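Local coordinates for protein ADP-ribosylglycohydrolase (Thermus thermophilus, PDB 2CWC) that belongs to the ADP-ribosylglycohydrolase family, whose members are compact, almost entirely helical globular proteins, at residues G129-L134 with E166-L171. Sequence-based numbering, arbitrary orientation.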
# COMPACT_ATOMS: atom_id res chain seq x y z
N GLY A 129 -0.38 6.07 6.04
CA GLY A 129 0.58 5.05 6.42
C GLY A 129 0.10 3.60 6.40
O GLY A 129 0.81 2.73 5.90
N PRO A 130 -1.09 3.31 6.94
CA PRO A 130 -1.60 1.94 6.95
C PRO A 130 -1.80 1.33 5.56
O PRO A 130 -1.72 0.12 5.40
CB PRO A 130 -2.92 2.05 7.70
CG PRO A 130 -2.72 3.24 8.58
CD PRO A 130 -2.00 4.21 7.68
N LEU A 131 -2.08 2.18 4.58
CA LEU A 131 -2.32 1.70 3.22
C LEU A 131 -1.05 1.18 2.56
O LEU A 131 -1.11 0.42 1.60
CB LEU A 131 -2.90 2.83 2.36
CG LEU A 131 -4.14 3.55 2.93
CD1 LEU A 131 -4.62 4.57 1.92
CD2 LEU A 131 -5.23 2.54 3.24
N MET A 132 0.09 1.59 3.11
CA MET A 132 1.40 1.20 2.60
C MET A 132 1.77 -0.25 2.87
O MET A 132 2.70 -0.78 2.25
CB MET A 132 2.48 2.09 3.22
CG MET A 132 2.59 3.44 2.57
SD MET A 132 3.39 3.26 0.97
CE MET A 132 4.63 4.53 1.05
N ARG A 133 1.06 -0.90 3.78
CA ARG A 133 1.39 -2.28 4.13
C ARG A 133 0.22 -3.26 4.09
O ARG A 133 0.14 -4.18 4.90
CB ARG A 133 2.06 -2.29 5.50
CG ARG A 133 1.42 -1.33 6.49
CD ARG A 133 2.09 -1.36 7.85
NE ARG A 133 1.13 -1.00 8.89
CZ ARG A 133 0.98 0.21 9.41
NH1 ARG A 133 0.06 0.41 10.34
NH2 ARG A 133 1.76 1.21 9.03
N LEU A 134 -0.68 -3.06 3.13
CA LEU A 134 -1.82 -3.95 3.00
C LEU A 134 -1.43 -5.27 2.34
O LEU A 134 -1.72 -6.35 2.87
CB LEU A 134 -2.92 -3.29 2.16
CG LEU A 134 -4.14 -2.67 2.87
CD1 LEU A 134 -4.89 -3.75 3.64
CD2 LEU A 134 -3.67 -1.56 3.79
N GLU A 166 -11.07 2.72 8.04
CA GLU A 166 -12.01 2.30 7.02
C GLU A 166 -11.35 2.25 5.64
O GLU A 166 -11.65 1.36 4.85
CB GLU A 166 -13.22 3.25 7.00
CG GLU A 166 -13.98 3.27 8.33
CD GLU A 166 -15.17 4.22 8.31
OE1 GLU A 166 -15.13 5.21 7.54
OE2 GLU A 166 -16.13 3.99 9.07
N ALA A 167 -10.46 3.19 5.35
CA ALA A 167 -9.78 3.18 4.05
C ALA A 167 -8.94 1.91 3.92
O ALA A 167 -8.82 1.34 2.84
CB ALA A 167 -8.89 4.41 3.91
N THR A 168 -8.37 1.48 5.04
CA THR A 168 -7.56 0.26 5.05
C THR A 168 -8.44 -0.95 4.77
O THR A 168 -8.04 -1.87 4.05
CB THR A 168 -6.87 0.08 6.41
OG1 THR A 168 -6.01 1.20 6.65
CG2 THR A 168 -6.04 -1.20 6.41
N GLU A 169 -9.65 -0.96 5.32
CA GLU A 169 -10.58 -2.06 5.10
C GLU A 169 -10.99 -2.11 3.64
O GLU A 169 -11.09 -3.18 3.05
CB GLU A 169 -11.81 -1.91 5.99
CG GLU A 169 -11.47 -1.87 7.48
CD GLU A 169 -12.70 -1.75 8.35
OE1 GLU A 169 -13.62 -0.99 7.98
OE2 GLU A 169 -12.74 -2.39 9.43
N VAL A 170 -11.22 -0.94 3.05
CA VAL A 170 -11.61 -0.87 1.64
C VAL A 170 -10.48 -1.39 0.75
O VAL A 170 -10.73 -2.14 -0.19
CB VAL A 170 -11.97 0.58 1.22
CG1 VAL A 170 -12.22 0.64 -0.29
CG2 VAL A 170 -13.22 1.03 1.96
N LEU A 171 -9.24 -1.02 1.06
CA LEU A 171 -8.12 -1.49 0.25
C LEU A 171 -7.95 -3.00 0.43
O LEU A 171 -7.61 -3.70 -0.52
CB LEU A 171 -6.83 -0.76 0.63
CG LEU A 171 -5.60 -1.12 -0.22
CD1 LEU A 171 -5.90 -0.90 -1.70
CD2 LEU A 171 -4.41 -0.27 0.23
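Pro130 meets Thr168 where the 3-10 turn 129-132 comes up against helix 162-179: ring atom CB of Pro130 lies 3.4 Å from OG1 of Thr168. That hydroxyl is hydrogen-bonded to the carbonyl oxygen of Ala164, one turn back in its own helix, so its contacts with Pro130 and Leu131 are plain van der Waals ones. The next residue, Leu131, reaches across with one branch, its CD2 resting 3.7 Å from CA of Thr168 and, more loosely, 4.2 Å from CB of Ala167. Its backbone oxygen, hydrogen-bonded to the side-chain amide of Gln261, also touches a methyl, with Leu131 O 3.6 Å from CD2 of Leu171. Leu134 then closes the contact by lying across both Thr168 and Leu171. Its CD2 packs 3.6 Å from CG2 of Thr168, and its branch carbon CG sits 3.6 Å from CD2 of Leu171. With CG anti to the backbone N (chi1 -177°), Leu171 extends its CD2 methyl to both Leu131 and Leu134. Thr168 divides its two branches in the same spirit: chi1 of -61° places the hydroxyl near Pro130 and Leu131 and leaves the methyl for Leu134. No hydrogen bond spans the two segments, and all six touching residues are buried. Helix 147-156 also borders Pro130 and Thr168, while helix 252-267 borders Leu131 and Leu134. The arrangement is largely apolar packing of segment 129-134, a 3-10 turn and the residues that follow it, against helix 162-179, within the all-helical ADP-ribosylglycohydrolase fold.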